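Local coordinates for threonine phosphate decarboxylase-like enzyme (Sulfurospirillum multivorans, PDB 6OUX), which decarboxylates L-serine O-phosphate to ethanolamine O-phosphate with pyridoxal phosphate, supplying the linker precursor for norcobamide biosynthesis, at residues C48-P53 with R369-T374; F211-Y216 with S243-I248. All blocks are in the same frame, centred on the assembly; numbering follows the deposited sequence.

Contact 1: residues C48-P53 with R369-T374; sequences CYLSNP and RIAGRT
The guanidinium group of Arg369 is pinned between the backbone and a side chain of residues 48-53. Arg369 NH2 donates a hydrogen bond to Cys48 O at 2.8 Å; the carbonyl points almost straight at the nitrogen (164°), but the bond is bent at the hydrogen (131°) and the oxygen is tilted from the guanidinium plane. Over one face of the same group sits Leu50, whose CD2 stands 3.6 Å above the plane, over its centre, the two side chains crossing at about a right angle. A single bend in the arginine chain, at chi3 (63°), sets the guanidinium beside Cys48 O. Leu50 CD2 also meets Ala371 CB, which comes within 3.3 Å of Tyr49 O. Farther along, Arg373 starts off away from residues 48-53 but folds back through consecutive bends at chi2 and chi3. Pro53 CG covers one face of its guanidinium, off centre, while Ser51 CB lies 3.8 Å from Arg373 NH1 at the edge. Tyr49 OH approaches Arg373 NH2 to 3.4 Å at an angle too poor for a hydrogen bond, with ring and guanidinium planes inclined to each other. Beyond this, Pro53 CB packs on Thr374 CG2 at 4.0 Å, bringing together the starts of two helices, 53-68 and 375-388, N-capped by Asn52 and Thr374. Arg369 also bonds through NH1 to Asn181 O and makes a cation-pi contact with Phe131. The Arg369 end of the contact belongs to the substrate site, where Arg369 binds L-serine O-phosphate and Cys48 O and Leu50 hold its guanidinium, in a fold consistent with a class II aminotransferase-type enzyme.

Contact 2: residues F211-Y216 with S243-I248; sequences FIHFAY and SKDFGI
A carboxylate oxygen lying over an imidazole is the striking feature here: OD2 of Asp245 stands 3.1 Å above the plane of the His213 ring, displaced toward its rim, so the two groups meet by ring face and not through a hydrogen bond. The carboxylate and ring planes are 37° apart. That oxygen has its main polar partner in Lys240, with which it forms a salt bridge, while Asp245 OD1 accepts the backbone N-H of Phe246 at 2.7 Å, from the anti side and well out of the carboxylate plane. With CG placed between the backbone N and the carbonyl carbon (chi1 56°), Asp245 can bond to the next residue and reach the histidine at once. The His213 ring then turns its edge to the face of Phe246 in an offset edge-to-face pair, centroids 5.6 Å apart. With an alanine in place of His213, Asp245 OD2 would probably lose its ring cover and Phe246 its edge-on neighbour, opening a gap between the two loops. Phe214 takes up the other part of the interface: its CZ points, near the ring plane, at Lys244 O (3.5 Å) and also touches Asp245 CB (3.6 Å). Phe211 is attached more lightly, its CE1 lying 3.9 Å from CD of the extended Lys244 chain. Phe246 also stacks on Phe286, and Phe214 meets the ring of Tyr302 in helix 289-314. The two segments follow the neighbouring parallel strands 204-208 and 236-241 of the seven-stranded sheet. In fold type I pyridoxal phosphate enzymes the cofactor site lies at such strand ends, and the Ser-Leu-Ser-Lys sequence ending at Lys244 is consistent with the loop that carries the cofactor lysine in this family.

In the fold
Contact 2 is nested in the chain between the two segments of contact 1, and their centres lie about 11 Å apart. They touch directly: Leu50 CD1 packs on Phe211 CZ at 3.7 Å, Leu50 O comes within 3.8 Å of Lys244 CG, and Asn52 CB lies 3.6 Å from Asp245 O. The loop 48-53 thus packs on strand 367-371 and also against residues of both segments of contact 2. Both contacts border the substrate site. The side chain of Phe211 is about 4 Å from that of Asn181 and about 6 Å from that of Arg369, and that of Cys48 is about 4 Å from that of Arg355.

Contact 1: residues C48-P53 with R369-T374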
loop_
_atom_site.group_PDB
_atom_site.type_symbol
_atom_site.label_atom_id
_atom_site.label_comp_id
_atom_site.label_asym_id
_atom_site.label_seq_id
_atom_site.Cartn_x
_atom_site.Cartn_y
_atom_site.Cartn_z
ATOM N N CYS A 48 3.222 22.227 4.126
ATOM C CA CYS A 48 4.188 21.406 3.434
ATOM C C CYS A 48 3.570 20.387 2.515
ATOM O O CYS A 48 4.009 20.223 1.379
ATOM C CB CYS A 48 5.031 20.603 4.425
ATOM S SG CYS A 48 6.254 21.548 5.301
ATOM N N TYR A 49 2.582 19.652 3.010
ATOM C CA TYR A 49 1.949 18.643 2.181
ATOM C C TYR A 49 0.855 19.217 1.271
ATOM O O TYR A 49 0.177 20.204 1.571
ATOM C CB TYR A 49 1.400 17.458 3.002
ATOM C CG TYR A 49 0.173 17.842 3.735
ATOM C CD1 TYR A 49 0.263 18.634 4.879
ATOM C CD2 TYR A 49 -1.089 17.466 3.283
ATOM C CE1 TYR A 49 -0.864 19.038 5.564
ATOM C CE2 TYR A 49 -2.232 17.890 3.954
ATOM C CZ TYR A 49 -2.104 18.675 5.101
ATOM O OH TYR A 49 -3.186 19.103 5.835
ATOM N N LEU A 50 0.696 18.551 0.152
ATOM C CA LEU A 50 -0.107 19.044 -0.948
ATOM C C LEU A 50 -1.483 18.383 -0.885
ATOM O O LEU A 50 -1.615 17.164 -0.794
ATOM C CB LEU A 50 0.592 18.803 -2.222
ATOM C CG LEU A 50 2.065 19.213 -2.225
ATOM C CD1 LEU A 50 2.668 18.797 -3.529
ATOM C CD2 LEU A 50 2.266 20.707 -2.013
ATOM N N SER A 51 -2.497 19.210 -0.844
ATOM C CA SER A 51 -3.840 18.741 -0.686
ATOM C C SER A 51 -4.738 19.827 -1.247
ATOM O O SER A 51 -4.261 20.876 -1.645
ATOM C CB SER A 51 -4.122 18.587 0.797
ATOM O OG SER A 51 -5.245 17.769 0.928
ATOM N N ASN A 52 -6.034 19.579 -1.279
ATOM C CA ASN A 52 -7.023 20.605 -1.453
ATOM C C ASN A 52 -7.907 20.476 -0.175
ATOM O O ASN A 52 -8.669 19.534 -0.058
ATOM C CB ASN A 52 -7.818 20.396 -2.774
ATOM C CG ASN A 52 -9.044 21.329 -2.894
ATOM O OD1 ASN A 52 -9.417 22.064 -1.946
ATOM N ND2 ASN A 52 -9.693 21.272 -4.001
ATOM N N PRO A 53 -7.803 21.419 0.750
ATOM C CA PRO A 53 -8.549 21.291 1.989
ATOM C C PRO A 53 -10.072 21.352 1.787
ATOM O O PRO A 53 -10.819 20.698 2.553
ATOM C CB PRO A 53 -7.996 22.413 2.884
ATOM C CG PRO A 53 -7.322 23.375 1.953
ATOM C CD PRO A 53 -6.964 22.643 0.704
ATOM N N ARG A 369 8.754 26.282 -0.762
ATOM C CA ARG A 369 7.510 25.838 -1.419
ATOM C C ARG A 369 6.394 25.876 -0.413
ATOM O O ARG A 369 6.490 25.233 0.643
ATOM C CB ARG A 369 7.621 24.422 -1.949
ATOM C CG ARG A 369 6.497 24.081 -2.957
ATOM C CD ARG A 369 6.402 22.603 -3.168
ATOM N NE ARG A 369 6.054 21.865 -1.966
ATOM C CZ ARG A 369 5.992 20.534 -1.912
ATOM N NH1 ARG A 369 6.242 19.832 -2.988
ATOM N NH2 ARG A 369 5.661 19.910 -0.805
ATOM N N ILE A 370 5.313 26.607 -0.743
ATOM C CA ILE A 370 4.169 26.725 0.189
ATOM C C ILE A 370 2.901 26.136 -0.442
ATOM O O ILE A 370 2.497 26.552 -1.488
ATOM C CB ILE A 370 3.853 28.212 0.553
ATOM C CG1 ILE A 370 5.148 28.943 0.937
ATOM C CG2 ILE A 370 2.784 28.261 1.657
ATOM C CD1 ILE A 370 4.980 30.418 1.241
ATOM N N ALA A 371 2.293 25.173 0.229
ATOM C CA ALA A 371 1.052 24.585 -0.264
ATOM C C ALA A 371 -0.100 25.548 0.003
ATOM O O ALA A 371 -0.144 26.173 1.079
ATOM C CB ALA A 371 0.784 23.283 0.464
ATOM N N GLY A 372 -1.035 25.663 -0.913
ATOM C CA GLY A 372 -2.145 26.590 -0.767
ATOM C C GLY A 372 -3.117 25.953 0.185
ATOM O O GLY A 372 -3.357 24.734 0.090
ATOM N N ARG A 373 -3.549 26.726 1.192
ATOM C CA ARG A 373 -4.513 26.241 2.194
ATOM C C ARG A 373 -5.920 26.882 2.025
ATOM O O ARG A 373 -6.310 27.271 0.911
ATOM C CB ARG A 373 -3.946 26.463 3.606
ATOM C CG ARG A 373 -2.587 25.857 3.856
ATOM C CD ARG A 373 -2.355 24.495 3.247
ATOM N NE ARG A 373 -3.245 23.486 3.781
ATOM C CZ ARG A 373 -3.517 22.332 3.170
ATOM N NH1 ARG A 373 -2.930 21.999 1.983
ATOM N NH2 ARG A 373 -4.378 21.500 3.752
ATOM N N THR A 374 -6.668 27.003 3.113
ATOM C CA THR A 374 -7.935 27.669 3.068
ATOM C C THR A 374 -7.639 29.175 3.006
ATOM O O THR A 374 -6.502 29.624 3.311
ATOM C CB THR A 374 -8.770 27.372 4.349
ATOM O OG1 THR A 374 -8.083 27.868 5.504
ATOM C CG2 THR A 374 -9.019 25.858 4.534
#

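Contact 2: residues F211-Y216 with S243-I248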
loop_
_atom_site.group_PDB
_atom_site.type_symbol
_atom_site.label_atom_id
_atom_site.label_comp_id
_atom_site.label_asym_id
_atom_site.label_seq_id
_atom_site.Cartn_x
_atom_site.Cartn_y
_atom_site.Cartn_z
ATOM N N PHE A 211 -1.053 17.091 -10.552
ATOM C CA PHE A 211 -1.574 18.453 -10.236
ATOM C C PHE A 211 -2.475 19.126 -11.254
ATOM O O PHE A 211 -2.749 20.348 -11.134
ATOM C CB PHE A 211 -0.356 19.355 -9.897
ATOM C CG PHE A 211 0.505 18.745 -8.838
ATOM C CD1 PHE A 211 0.012 18.593 -7.568
ATOM C CD2 PHE A 211 1.741 18.207 -9.131
ATOM C CE1 PHE A 211 0.760 17.994 -6.578
ATOM C CE2 PHE A 211 2.468 17.563 -8.158
ATOM C CZ PHE A 211 1.989 17.476 -6.879
ATOM N N ILE A 212 -2.915 18.399 -12.285
ATOM C CA ILE A 212 -3.544 19.034 -13.436
ATOM C C ILE A 212 -4.963 19.571 -13.104
ATOM O O ILE A 212 -5.451 20.475 -13.748
ATOM C CB ILE A 212 -3.607 18.101 -14.676
ATOM C CG1 ILE A 212 -3.782 18.938 -15.970
ATOM C CG2 ILE A 212 -4.659 17.015 -14.519
ATOM C CD1 ILE A 212 -3.574 18.179 -17.247
ATOM N N HIS A 213 -5.564 19.056 -12.060
ATOM C CA HIS A 213 -6.898 19.540 -11.596
ATOM C C HIS A 213 -6.831 21.001 -11.088
ATOM O O HIS A 213 -7.846 21.650 -10.963
ATOM C CB HIS A 213 -7.405 18.674 -10.421
ATOM C CG HIS A 213 -8.174 17.474 -10.811
ATOM N ND1 HIS A 213 -8.043 16.835 -12.034
ATOM C CD2 HIS A 213 -9.045 16.727 -10.084
ATOM C CE1 HIS A 213 -8.815 15.763 -12.037
ATOM N NE2 HIS A 213 -9.446 15.692 -10.879
ATOM N N PHE A 214 -5.645 21.512 -10.786
ATOM C CA PHE A 214 -5.409 22.891 -10.347
ATOM C C PHE A 214 -5.097 23.844 -11.456
ATOM O O PHE A 214 -5.120 25.037 -11.212
ATOM C CB PHE A 214 -4.337 22.932 -9.243
ATOM C CG PHE A 214 -4.607 21.932 -8.164
ATOM C CD1 PHE A 214 -5.772 22.037 -7.405
ATOM C CD2 PHE A 214 -3.812 20.836 -7.993
ATOM C CE1 PHE A 214 -6.073 21.079 -6.461
ATOM C CE2 PHE A 214 -4.104 19.873 -7.025
ATOM C CZ PHE A 214 -5.248 19.989 -6.285
ATOM N N ALA A 215 -4.930 23.357 -12.679
ATOM C CA ALA A 215 -4.596 24.230 -13.822
ATOM C C ALA A 215 -5.867 24.610 -14.597
ATOM O O ALA A 215 -6.963 23.987 -14.476
ATOM C CB ALA A 215 -3.591 23.545 -14.754
ATOM N N TYR A 216 -5.733 25.644 -15.403
ATOM C CA TYR A 216 -6.879 26.036 -16.210
ATOM C C TYR A 216 -6.387 26.686 -17.481
ATOM O O TYR A 216 -5.349 27.313 -17.460
ATOM C CB TYR A 216 -7.848 26.953 -15.408
ATOM C CG TYR A 216 -7.235 28.210 -14.878
ATOM C CD1 TYR A 216 -6.578 28.209 -13.656
ATOM C CD2 TYR A 216 -7.231 29.389 -15.618
ATOM C CE1 TYR A 216 -5.954 29.322 -13.175
ATOM C CE2 TYR A 216 -6.620 30.549 -15.120
ATOM C CZ TYR A 216 -5.979 30.497 -13.900
ATOM O OH TYR A 216 -5.362 31.586 -13.384
ATOM N N SER A 243 -4.634 11.295 -4.377
ATOM C CA SER A 243 -4.516 11.809 -2.995
ATOM C C SER A 243 -4.247 13.335 -2.878
ATOM O O SER A 243 -4.734 14.024 -1.974
ATOM C CB SER A 243 -3.485 10.908 -2.248
ATOM O OG SER A 243 -3.918 9.488 -2.330
ATOM N N LYS A 244 -3.558 13.911 -3.833
ATOM C CA LYS A 244 -3.240 15.324 -3.716
ATOM C C LYS A 244 -4.303 16.299 -4.237
ATOM O O LYS A 244 -4.137 17.531 -4.104
ATOM C CB LYS A 244 -1.894 15.590 -4.362
ATOM C CG LYS A 244 -0.798 14.800 -3.662
ATOM C CD LYS A 244 0.457 14.705 -4.498
ATOM C CE LYS A 244 1.378 13.657 -3.908
ATOM N NZ LYS A 244 2.784 13.979 -4.275
ATOM N N ASP A 245 -5.373 15.768 -4.835
ATOM C CA ASP A 245 -6.482 16.605 -5.314
ATOM C C ASP A 245 -7.791 16.207 -4.624
ATOM O O ASP A 245 -8.398 17.030 -3.931
ATOM C CB ASP A 245 -6.547 16.659 -6.864
ATOM C CG ASP A 245 -6.646 15.282 -7.543
ATOM O OD1 ASP A 245 -6.744 14.229 -6.886
ATOM O OD2 ASP A 245 -6.619 15.255 -8.780
ATOM N N PHE A 246 -8.221 14.951 -4.766
ATOM C CA PHE A 246 -9.395 14.465 -3.995
ATOM C C PHE A 246 -9.060 14.422 -2.493
ATOM O O PHE A 246 -9.947 14.188 -1.685
ATOM C CB PHE A 246 -9.907 13.106 -4.478
ATOM C CG PHE A 246 -10.387 13.099 -5.916
ATOM C CD1 PHE A 246 -11.679 13.525 -6.245
ATOM C CD2 PHE A 246 -9.558 12.651 -6.953
ATOM C CE1 PHE A 246 -12.118 13.510 -7.569
ATOM C CE2 PHE A 246 -10.001 12.627 -8.265
ATOM C CZ PHE A 246 -11.280 13.058 -8.577
ATOM N N GLY A 247 -7.769 14.629 -2.164
ATOM C CA GLY A 247 -7.332 15.185 -0.881
ATOM C C GLY A 247 -7.737 14.292 0.237
ATOM O O GLY A 247 -8.883 14.350 0.658
ATOM N N ILE A 248 -6.803 13.500 0.745
ATOM C CA ILE A 248 -7.123 12.407 1.662
ATOM C C ILE A 248 -5.815 11.766 2.062
ATOM O O ILE A 248 -5.428 10.737 1.518
ATOM C CB ILE A 248 -8.057 11.356 1.007
ATOM C CG1 ILE A 248 -9.457 11.920 0.846
ATOM C CG2 ILE A 248 -8.194 10.123 1.886
ATOM C CD1 ILE A 248 -10.301 11.100 -0.105
#